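GDP-6-deoxy-D-mannose reductase (Pseudomonas aeruginosa, PDB 6X3B) probably reduces GDP-4-dehydro-6-deoxy-D-mannose to GDP-D-rhamnose with NADPH, a step toward the lipopolysaccharide O-antigen. Local coordinates at residues F33-T47 against L223-L235. Numbering follows the deposited sequence.
With NDP (NADPH dihydro-nicotinamide-adenine-dinucleotide phosphate), chain E.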
ATOM      1  N   PHE A  33      -9.393 -20.986  -8.058  1.00 25.36           N
ATOM      2  CA  PHE A  33      -8.832 -22.142  -7.355  1.00 21.62           C
ATOM      3  C   PHE A  33      -9.393 -22.258  -5.939  1.00 25.53           C
ATOM      4  O   PHE A  33      -9.996 -23.271  -5.574  1.00 19.54           O
ATOM      5  CB  PHE A  33      -7.298 -22.037  -7.353  1.00 23.70           C
ATOM      6  CG  PHE A  33      -6.615 -22.870  -6.290  1.00 22.92           C
ATOM      7  CD1 PHE A  33      -6.872 -24.235  -6.160  1.00 22.44           C
ATOM      8  CD2 PHE A  33      -5.692 -22.283  -5.437  1.00 24.72           C
ATOM      9  CE1 PHE A  33      -6.235 -25.001  -5.183  1.00 24.02           C
ATOM     10  CE2 PHE A  33      -5.034 -23.039  -4.464  1.00 28.08           C
ATOM     11  CZ  PHE A  33      -5.303 -24.401  -4.337  1.00 29.85           C
ATOM     12  N   VAL A  34      -9.222 -21.214  -5.132  1.00 19.70           N
ATOM     13  CA  VAL A  34      -9.653 -21.260  -3.741  1.00 18.70           C
ATOM     14  C   VAL A  34     -11.177 -21.229  -3.648  1.00 18.47           C
ATOM     15  O   VAL A  34     -11.777 -21.935  -2.826  1.00 19.43           O
ATOM     16  CB  VAL A  34      -9.006 -20.099  -2.955  1.00 18.20           C
ATOM     17  CG1 VAL A  34      -9.562 -20.057  -1.524  1.00 22.86           C
ATOM     18  CG2 VAL A  34      -7.492 -20.260  -2.940  1.00 16.09           C
ATOM     19  N   GLY A  35     -11.794 -20.383  -4.476  1.00 16.00           N
ATOM     20  CA  GLY A  35     -13.259 -20.213  -4.490  1.00 19.92           C
ATOM     21  C   GLY A  35     -13.989 -21.533  -4.668  1.00 22.12           C
ATOM     22  O   GLY A  35     -14.905 -21.812  -3.880  1.00 21.82           O
ATOM     23  N   LYS A  36     -13.571 -22.332  -5.652  1.00 20.11           N
ATOM     24  CA  LYS A  36     -14.208 -23.647  -5.935  1.00 26.10           C
ATOM     25  C   LYS A  36     -14.103 -24.548  -4.700  1.00 24.88           C
ATOM     26  O   LYS A  36     -15.076 -25.252  -4.406  1.00 24.49           O
ATOM     27  CB  LYS A  36     -13.582 -24.286  -7.177  1.00 24.55           C
ATOM     28  CG  LYS A  36     -13.902 -23.574  -8.481  1.00 26.59           C
ATOM     29  CD  LYS A  36     -13.163 -24.133  -9.670  1.00 34.85           C
ATOM     30  CE  LYS A  36     -13.565 -25.557  -9.990  1.00 43.34           C
ATOM     31  NZ  LYS A  36     -12.920 -26.052 -11.229  1.00 44.15           N
ATOM     32  N   HIS A  37     -12.954 -24.534  -4.023  1.00 18.99           N
ATOM     33  CA  HIS A  37     -12.770 -25.343  -2.793  1.00 22.78           C
ATOM     34  C   HIS A  37     -13.662 -24.789  -1.676  1.00 21.54           C
ATOM     35  O   HIS A  37     -14.173 -25.593  -0.888  1.00 22.89           O
ATOM     36  CB  HIS A  37     -11.292 -25.374  -2.393  1.00 22.21           C
ATOM     37  CG  HIS A  37     -10.493 -26.369  -3.164  1.00 27.20           C
ATOM     38  ND1 HIS A  37     -10.630 -27.725  -2.977  1.00 25.54           N
ATOM     39  CD2 HIS A  37      -9.557 -26.211  -4.122  1.00 23.71           C
ATOM     40  CE1 HIS A  37      -9.811 -28.361  -3.783  1.00 25.76           C
ATOM     41  NE2 HIS A  37      -9.143 -27.457  -4.496  1.00 28.69           N
ATOM     42  N   LEU A  38     -13.847 -23.467  -1.620  1.00 25.03           N
ATOM     43  CA  LEU A  38     -14.678 -22.899  -0.559  1.00 20.87           C
ATOM     44  C   LEU A  38     -16.150 -23.234  -0.775  1.00 21.73           C
ATOM     45  O   LEU A  38     -16.862 -23.559   0.179  1.00 21.91           O
ATOM     46  CB  LEU A  38     -14.495 -21.382  -0.476  1.00 21.56           C
ATOM     47  CG  LEU A  38     -15.276 -20.610   0.602  1.00 26.48           C
ATOM     48  CD1 LEU A  38     -15.133 -21.283   1.982  1.00 23.41           C
ATOM     49  CD2 LEU A  38     -14.827 -19.138   0.664  1.00 25.49           C
ATOM     50  N   GLN A  39     -16.626 -23.148  -2.021  1.00 24.20           N
ATOM     51  CA  GLN A  39     -18.004 -23.536  -2.296  1.00 25.93           C
ATOM     52  C   GLN A  39     -18.256 -24.993  -1.915  1.00 24.74           C
ATOM     53  O   GLN A  39     -19.294 -25.320  -1.331  1.00 31.38           O
ATOM     54  CB  GLN A  39     -18.332 -23.293  -3.770  1.00 24.71           C
ATOM     55  CG  GLN A  39     -19.764 -23.660  -4.118  1.00 32.96           C
ATOM     56  CD  GLN A  39     -20.171 -23.191  -5.491  1.00 40.72           C
ATOM     57  OE1 GLN A  39     -19.437 -22.457  -6.150  1.00 34.41           O
ATOM     58  NE2 GLN A  39     -21.356 -23.609  -5.931  1.00 42.71           N
ATOM     59  N   ALA A  40     -17.310 -25.882  -2.218  1.00 25.64           N
ATOM     60  CA  ALA A  40     -17.471 -27.285  -1.840  1.00 26.18           C
ATOM     61  C   ALA A  40     -17.442 -27.446  -0.324  1.00 31.11           C
ATOM     62  O   ALA A  40     -18.266 -28.168   0.246  1.00 28.37           O
ATOM     63  CB  ALA A  40     -16.378 -28.132  -2.495  1.00 27.78           C
ATOM     64  N   TYR A  41     -16.508 -26.762   0.336  1.00 26.51           N
ATOM     65  CA  TYR A  41     -16.419 -26.781   1.792  1.00 25.14           C
ATOM     66  C   TYR A  41     -17.743 -26.388   2.419  1.00 24.90           C
ATOM     67  O   TYR A  41     -18.268 -27.100   3.281  1.00 36.45           O
ATOM     68  CB  TYR A  41     -15.297 -25.835   2.242  1.00 31.46           C
ATOM     69  CG  TYR A  41     -14.906 -25.897   3.718  1.00 39.30           C
ATOM     70  CD1 TYR A  41     -15.805 -25.551   4.725  1.00 34.09           C
ATOM     71  CD2 TYR A  41     -13.610 -26.249   4.095  1.00 48.18           C
ATOM     72  CE1 TYR A  41     -15.437 -25.591   6.077  1.00 38.51           C
ATOM     73  CE2 TYR A  41     -13.227 -26.289   5.438  1.00 48.29           C
ATOM     74  CZ  TYR A  41     -14.143 -25.959   6.421  1.00 48.86           C
ATOM     75  OH  TYR A  41     -13.747 -26.003   7.741  1.00 50.58           O
ATOM     76  N   LEU A  42     -18.305 -25.252   1.989  1.00 25.05           N
ATOM     77  CA  LEU A  42     -19.549 -24.766   2.571  1.00 27.79           C
ATOM     78  C   LEU A  42     -20.725 -25.685   2.276  1.00 35.46           C
ATOM     79  O   LEU A  42     -21.712 -25.663   3.017  1.00 26.10           O
ATOM     80  CB  LEU A  42     -19.853 -23.353   2.068  1.00 29.29           C
ATOM     81  CG  LEU A  42     -18.890 -22.300   2.647  1.00 26.32           C
ATOM     82  CD1 LEU A  42     -19.098 -20.950   2.002  1.00 28.46           C
ATOM     83  CD2 LEU A  42     -19.088 -22.232   4.138  1.00 27.58           C
ATOM     84  N   ALA A  43     -20.649 -26.484   1.214  1.00 31.80           N
ATOM     85  CA  ALA A  43     -21.744 -27.397   0.916  1.00 40.13           C
ATOM     86  C   ALA A  43     -21.701 -28.637   1.797  1.00 37.61           C
ATOM     87  O   ALA A  43     -22.745 -29.241   2.056  1.00 37.24           O
ATOM     88  CB  ALA A  43     -21.711 -27.803  -0.560  1.00 32.36           C
ATOM     89  N   ALA A  44     -20.515 -29.028   2.258  1.00 32.22           N
ATOM     90  CA  ALA A  44     -20.337 -30.276   2.986  1.00 31.65           C
ATOM     91  C   ALA A  44     -20.262 -30.102   4.498  1.00 40.77           C
ATOM     92  O   ALA A  44     -20.532 -31.064   5.223  1.00 41.88           O
ATOM     93  CB  ALA A  44     -19.058 -30.978   2.521  1.00 32.53           C
ATOM     94  N   ALA A  45     -19.904 -28.921   4.988  1.00 34.42           N
ATOM     95  CA  ALA A  45     -19.547 -28.747   6.389  1.00 38.03           C
ATOM     96  C   ALA A  45     -20.662 -28.059   7.165  1.00 39.55           C
ATOM     97  O   ALA A  45     -21.574 -27.453   6.594  1.00 38.28           O
ATOM     98  CB  ALA A  45     -18.249 -27.944   6.529  1.00 38.15           C
ATOM     99  N   HIS A  46     -20.580 -28.176   8.492  1.00 41.31           N
ATOM    100  CA  HIS A  46     -21.524 -27.535   9.402  1.00 42.68           C
ATOM    101  C   HIS A  46     -20.945 -26.185   9.797  1.00 36.15           C
ATOM    102  O   HIS A  46     -19.902 -26.116  10.457  1.00 34.73           O
ATOM    103  CB  HIS A  46     -21.792 -28.416  10.619  1.00 40.79           C
ATOM    104  CG  HIS A  46     -22.758 -29.528  10.344  1.00 46.80           C
ATOM    105  ND1 HIS A  46     -22.359 -30.835  10.159  1.00 46.64           N
ATOM    106  CD2 HIS A  46     -24.103 -29.518  10.185  1.00 49.41           C
ATOM    107  CE1 HIS A  46     -23.421 -31.585   9.916  1.00 44.89           C
ATOM    108  NE2 HIS A  46     -24.491 -30.810   9.925  1.00 45.92           N
ATOM    109  N   THR A  47     -21.612 -25.113   9.381  1.00 27.76           N
ATOM    110  CA  THR A  47     -21.038 -23.783   9.483  1.00 27.65           C
ATOM    111  C   THR A  47     -22.176 -22.806   9.688  1.00 28.16           C
ATOM    112  O   THR A  47     -23.303 -23.088   9.282  1.00 28.43           O
ATOM    113  CB  THR A  47     -20.258 -23.412   8.210  1.00 28.13           C
ATOM    114  OG1 THR A  47     -19.674 -22.129   8.369  1.00 36.11           O
ATOM    115  CG2 THR A  47     -21.204 -23.333   7.034  1.00 32.34           C
ATOM    116  N   LEU A 223       0.243 -24.725   3.376  1.00 19.51           N
ATOM    117  CA  LEU A 223      -1.003 -25.224   3.946  1.00 22.71           C
ATOM    118  C   LEU A 223      -1.842 -25.892   2.864  1.00 21.20           C
ATOM    119  O   LEU A 223      -1.871 -25.438   1.715  1.00 22.17           O
ATOM    120  CB  LEU A 223      -1.836 -24.090   4.569  1.00 21.68           C
ATOM    121  CG  LEU A 223      -1.355 -23.470   5.879  1.00 25.47           C
ATOM    122  CD1 LEU A 223      -2.173 -22.218   6.172  1.00 22.31           C
ATOM    123  CD2 LEU A 223      -1.495 -24.486   7.007  1.00 23.18           C
ATOM    124  N   ASP A 224      -2.561 -26.950   3.236  1.00 22.80           N
ATOM    125  CA  ASP A 224      -3.636 -27.420   2.375  1.00 18.91           C
ATOM    126  C   ASP A 224      -4.672 -26.320   2.204  1.00 22.64           C
ATOM    127  O   ASP A 224      -4.965 -25.575   3.145  1.00 23.85           O
ATOM    128  CB  ASP A 224      -4.320 -28.663   2.962  1.00 23.19           C
ATOM    129  CG  ASP A 224      -5.188 -29.373   1.933  1.00 22.59           C
ATOM    130  OD1 ASP A 224      -6.372 -29.006   1.770  1.00 27.78           O
ATOM    131  OD2 ASP A 224      -4.664 -30.279   1.266  1.00 25.70           O
ATOM    132  N   VAL A 225      -5.249 -26.230   1.002  1.00 18.59           N
ATOM    133  CA  VAL A 225      -6.267 -25.211   0.741  1.00 18.47           C
ATOM    134  C   VAL A 225      -7.422 -25.308   1.734  1.00 22.68           C
ATOM    135  O   VAL A 225      -8.045 -24.297   2.073  1.00 21.00           O
ATOM    136  CB  VAL A 225      -6.757 -25.316  -0.721  1.00 18.02           C
ATOM    137  CG1 VAL A 225      -7.376 -26.683  -0.996  1.00 23.99           C
ATOM    138  CG2 VAL A 225      -7.727 -24.180  -1.067  1.00 26.13           C
ATOM    139  N   GLN A 226      -7.726 -26.514   2.220  1.00 23.06           N
ATOM    140  CA  GLN A 226      -8.816 -26.649   3.185  1.00 23.75           C
ATOM    141  C   GLN A 226      -8.466 -26.022   4.534  1.00 21.03           C
ATOM    142  O   GLN A 226      -9.351 -25.487   5.219  1.00 21.31           O
ATOM    143  CB  GLN A 226      -9.182 -28.120   3.375  1.00 24.02           C
ATOM    144  CG  GLN A 226     -10.308 -28.298   4.395  1.00 37.12           C
ATOM    145  CD  GLN A 226     -10.734 -29.739   4.566  1.00 51.67           C
ATOM    146  OE1 GLN A 226     -11.110 -30.402   3.598  1.00 41.63           O
ATOM    147  NE2 GLN A 226     -10.681 -30.234   5.804  1.00 45.93           N
ATOM    148  N   ASP A 227      -7.197 -26.085   4.941  1.00 20.44           N
ATOM    149  CA  ASP A 227      -6.809 -25.403   6.174  1.00 22.10           C
ATOM    150  C   ASP A 227      -6.826 -23.893   5.982  1.00 24.70           C
ATOM    151  O   ASP A 227      -7.184 -23.150   6.907  1.00 21.15           O
ATOM    152  CB  ASP A 227      -5.433 -25.875   6.642  1.00 25.24           C
ATOM    153  CG  ASP A 227      -5.492 -27.224   7.339  1.00 27.35           C
ATOM    154  OD1 ASP A 227      -6.533 -27.526   7.965  1.00 26.98           O
ATOM    155  OD2 ASP A 227      -4.510 -27.985   7.258  1.00 30.13           O
ATOM    156  N   VAL A 228      -6.466 -23.428   4.777  1.00 22.17           N
ATOM    157  CA  VAL A 228      -6.564 -22.006   4.465  1.00 23.40           C
ATOM    158  C   VAL A 228      -8.013 -21.546   4.548  1.00 27.81           C
ATOM    159  O   VAL A 228      -8.318 -20.511   5.148  1.00 19.17           O
ATOM    160  CB  VAL A 228      -5.963 -21.715   3.080  1.00 25.33           C
ATOM    161  CG1 VAL A 228      -6.162 -20.252   2.725  1.00 20.57           C
ATOM    162  CG2 VAL A 228      -4.490 -22.085   3.050  1.00 21.48           C
ATOM    163  N   LEU A 229      -8.928 -22.304   3.924  1.00 17.43           N
ATOM    164  CA  LEU A 229     -10.345 -21.963   3.998  1.00 23.70           C
ATOM    165  C   LEU A 229     -10.838 -21.911   5.433  1.00 20.30           C
ATOM    166  O   LEU A 229     -11.654 -21.052   5.792  1.00 17.35           O
ATOM    167  CB  LEU A 229     -11.173 -22.985   3.232  1.00 28.20           C
ATOM    168  CG  LEU A 229     -10.910 -22.938   1.746  1.00 25.96           C
ATOM    169  CD1 LEU A 229     -11.745 -24.017   1.091  1.00 26.31           C
ATOM    170  CD2 LEU A 229     -11.275 -21.547   1.269  1.00 26.74           C
ATOM    171  N   SER A 230     -10.432 -22.877   6.242  1.00 21.52           N
ATOM    172  CA  SER A 230     -10.958 -22.931   7.599  1.00 23.49           C
ATOM    173  C   SER A 230     -10.471 -21.734   8.401  1.00 24.18           C
ATOM    174  O   SER A 230     -11.200 -21.196   9.243  1.00 21.35           O
ATOM    175  CB  SER A 230     -10.547 -24.248   8.254  1.00 25.22           C
ATOM    176  OG  SER A 230     -10.711 -24.190   9.657  1.00 41.83           O
ATOM    177  N   ALA A 231      -9.252 -21.279   8.113  1.00 18.98           N
ATOM    178  CA  ALA A 231      -8.749 -20.062   8.736  1.00 16.44           C
ATOM    179  C   ALA A 231      -9.593 -18.858   8.357  1.00 16.75           C
ATOM    180  O   ALA A 231      -9.859 -18.009   9.205  1.00 17.81           O
ATOM    181  CB  ALA A 231      -7.281 -19.845   8.344  1.00 16.64           C
ATOM    182  N   TYR A 232     -10.019 -18.749   7.078  1.00 17.70           N
ATOM    183  CA  TYR A 232     -10.821 -17.585   6.675  1.00 17.34           C
ATOM    184  C   TYR A 232     -12.166 -17.569   7.386  1.00 16.84           C
ATOM    185  O   TYR A 232     -12.645 -16.508   7.819  1.00 18.21           O
ATOM    186  CB  TYR A 232     -11.064 -17.563   5.155  1.00 16.18           C
ATOM    187  CG  TYR A 232      -9.827 -17.419   4.294  1.00 16.81           C
ATOM    188  CD1 TYR A 232      -8.591 -17.077   4.847  1.00 18.65           C
ATOM    189  CD2 TYR A 232      -9.903 -17.644   2.922  1.00 17.14           C
ATOM    190  CE1 TYR A 232      -7.447 -16.974   4.045  1.00 17.50           C
ATOM    191  CE2 TYR A 232      -8.786 -17.537   2.102  1.00 18.14           C
ATOM    192  CZ  TYR A 232      -7.556 -17.199   2.662  1.00 16.87           C
ATOM    193  OH  TYR A 232      -6.427 -17.086   1.872  1.00 15.63           O
ATOM    194  N   LEU A 233     -12.808 -18.732   7.491  1.00 19.43           N
ATOM    195  CA  LEU A 233     -14.112 -18.785   8.160  1.00 15.28           C
ATOM    196  C   LEU A 233     -13.985 -18.496   9.655  1.00 20.15           C
ATOM    197  O   LEU A 233     -14.875 -17.868  10.254  1.00 21.03           O
ATOM    198  CB  LEU A 233     -14.756 -20.152   7.925  1.00 22.24           C
ATOM    199  CG  LEU A 233     -15.123 -20.451   6.458  1.00 24.05           C
ATOM    200  CD1 LEU A 233     -15.708 -21.862   6.338  1.00 25.27           C
ATOM    201  CD2 LEU A 233     -16.102 -19.405   5.890  1.00 22.43           C
ATOM    202  N   ARG A 234     -12.906 -18.966  10.285  1.00 20.68           N
ATOM    203  CA  ARG A 234     -12.709 -18.659  11.709  1.00 23.69           C
ATOM    204  C   ARG A 234     -12.368 -17.188  11.923  1.00 21.13           C
ATOM    205  O   ARG A 234     -12.725 -16.604  12.959  1.00 20.78           O
ATOM    206  CB  ARG A 234     -11.620 -19.551  12.291  1.00 23.76           C
ATOM    207  CG  ARG A 234     -11.994 -21.030  12.255  1.00 33.15           C
ATOM    208  CD  ARG A 234     -11.149 -21.836  13.200  1.00 38.09           C
ATOM    209  NE  ARG A 234     -11.637 -21.689  14.557  1.00 35.15           N
ATOM    210  CZ  ARG A 234     -12.576 -22.455  15.097  1.00 44.32           C
ATOM    211  NH1 ARG A 234     -13.123 -23.430  14.384  1.00 48.37           N
ATOM    212  NH2 ARG A 234     -12.973 -22.234  16.344  1.00 39.40           N
ATOM    213  N   LEU A 235     -11.715 -16.565  10.939  1.00 15.09           N
ATOM    214  CA  LEU A 235     -11.506 -15.126  11.004  1.00 18.66           C
ATOM    215  C   LEU A 235     -12.833 -14.379  10.944  1.00 18.11           C
ATOM    216  O   LEU A 235     -13.052 -13.425  11.709  1.00 18.47           O
ATOM    217  CB  LEU A 235     -10.568 -14.683   9.878  1.00 13.93           C
ATOM    218  CG  LEU A 235      -9.091 -14.925  10.172  1.00 16.08           C
ATOM    219  CD1 LEU A 235      -8.235 -14.634   8.926  1.00 17.55           C
ATOM    220  CD2 LEU A 235      -8.658 -14.072  11.353  1.00 17.26           C
TER
HETATM  221  PA  NDP E 401      -7.507 -17.563  -9.238  1.00 21.80           P
HETATM  222  O1A NDP E 401      -6.680 -16.760 -10.185  1.00 23.53           O
HETATM  223  O2A NDP E 401      -7.514 -19.047  -9.380  1.00 22.50           O
HETATM  224  O5B NDP E 401      -9.014 -17.022  -9.254  1.00 27.13           O
HETATM  225  C5B NDP E 401      -9.250 -15.608  -9.453  1.00 20.47           C
HETATM  226  C4B NDP E 401     -10.736 -15.352  -9.443  1.00 20.02           C
HETATM  227  O4B NDP E 401     -10.979 -13.932  -9.617  1.00 22.91           O
HETATM  228  C3B NDP E 401     -11.548 -16.057 -10.541  1.00 22.43           C
HETATM  229  O3B NDP E 401     -12.774 -16.559 -10.024  1.00 22.16           O
HETATM  230  C2B NDP E 401     -11.762 -14.951 -11.567  1.00 21.46           C
HETATM  231  O2B NDP E 401     -12.963 -15.175 -12.302  1.00 26.18           O
HETATM  232  C1B NDP E 401     -11.913 -13.743 -10.653  1.00 19.96           C
HETATM  233  N9A NDP E 401     -11.639 -12.471 -11.308  1.00 21.41           N
HETATM  234  C8A NDP E 401     -10.461 -12.083 -11.895  1.00 17.72           C
HETATM  235  N7A NDP E 401     -10.510 -10.881 -12.412  1.00 19.45           N
HETATM  236  C5A NDP E 401     -11.802 -10.449 -12.152  1.00 20.24           C
HETATM  237  C6A NDP E 401     -12.482  -9.254 -12.447  1.00 22.50           C
HETATM  238  N6A NDP E 401     -11.893  -8.256 -13.101  1.00 21.00           N
HETATM  239  N1A NDP E 401     -13.771  -9.138 -12.050  1.00 22.93           N
HETATM  240  C2A NDP E 401     -14.323 -10.168 -11.397  1.00 20.34           C
HETATM  241  N3A NDP E 401     -13.786 -11.338 -11.062  1.00 21.88           N
HETATM  242  C4A NDP E 401     -12.508 -11.420 -11.472  1.00 17.17           C
HETATM  243  O3  NDP E 401      -7.069 -17.206  -7.739  1.00 26.26           O
HETATM  244  PN  NDP E 401      -6.810 -18.153  -6.475  1.00 20.98           P
HETATM  245  O1N NDP E 401      -8.092 -18.831  -6.121  1.00 20.71           O
HETATM  246  O2N NDP E 401      -5.614 -18.999  -6.752  1.00 22.22           O
HETATM  247  O5D NDP E 401      -6.448 -17.075  -5.347  1.00 23.08           O
HETATM  248  C5D NDP E 401      -7.499 -16.604  -4.470  1.00 21.17           C
HETATM  249  C4D NDP E 401      -6.970 -15.462  -3.638  1.00 20.26           C
HETATM  250  O4D NDP E 401      -5.869 -15.941  -2.825  1.00 21.16           O
HETATM  251  C3D NDP E 401      -6.426 -14.261  -4.426  1.00 22.64           C
HETATM  252  O3D NDP E 401      -6.757 -13.036  -3.786  1.00 21.25           O
HETATM  253  C2D NDP E 401      -4.924 -14.532  -4.420  1.00 23.21           C
HETATM  254  O2D NDP E 401      -4.149 -13.354  -4.583  1.00 19.46           O
HETATM  255  C1D NDP E 401      -4.723 -15.154  -3.043  1.00 21.46           C
HETATM  256  N1N NDP E 401      -3.519 -16.034  -2.983  1.00 23.98           N
HETATM  257  C2N NDP E 401      -3.505 -17.254  -3.603  1.00 20.99           C
HETATM  258  C3N NDP E 401      -2.472 -18.136  -3.433  1.00 24.23           C
HETATM  259  C7N NDP E 401      -2.402 -19.312  -4.331  1.00 32.54           C
HETATM  260  O7N NDP E 401      -1.439 -20.081  -4.259  1.00 27.43           O
HETATM  261  N7N NDP E 401      -3.391 -19.503  -5.192  1.00 26.16           N
HETATM  262  C4N NDP E 401      -1.479 -17.864  -2.356  1.00 26.82           C
HETATM  263  C5N NDP E 401      -1.561 -16.505  -1.798  1.00 25.21           C
HETATM  264  C6N NDP E 401      -2.398 -15.627  -2.301  1.00 22.78           C
HETATM  265  P2B NDP E 401     -12.657 -15.396 -13.872  1.00 31.55           P
HETATM  266  O1X NDP E 401     -14.006 -15.616 -14.523  1.00 34.59           O
HETATM  267  O2X NDP E 401     -11.978 -14.141 -14.377  1.00 43.01           O
HETATM  268  O3X NDP E 401     -11.763 -16.613 -13.982  1.00 33.57           O
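Y41 holds its CG opposite its own backbone N (chi1 -170°), which drops the ring onto helix 225-238 among Q226, L229, S230 and L233. L229 has CG opposite its carbonyl carbon (chi1 -67°) and fits the other way, as a knob among V34, H37, L38 and Y41. L229 CD1 lies 3.5 Å from L38 N, against the backbone of helix 33-44. L229 CD2 meets V34 CG1 at 3.6 Å. CG of Q226 touches the edge of the Y41 ring at CE2 (3.7 Å), while L233 CD1 reaches Y41 CE1 obliquely at 3.7 Å. V225 CG1 sits over the centre of one face of the H37 ring, 3.8 Å from its centroid, a CH-pi contact. H37 NE2 is hydrogen-bonded to P184 O, which probably helps fix the ring's rotation. No hydrogen bond joins the two segments, and the axes of 33-44 and 225-235 cross at -71°.

Helix 33-44 follows the first strand of the Rossmann fold, and its N-terminal turn binds the NADPH pyrophosphate. F33 N donates to NDP O2A, and V34 N donates almost straight to NDP O1N (2.8 Å). The F33 ring has NDP O2N at its edge. F33 CZ meets V225 CB at 4.0 Å. V225 opens the second helix just after D224, whose OD1 caps it by accepting from Q226 N.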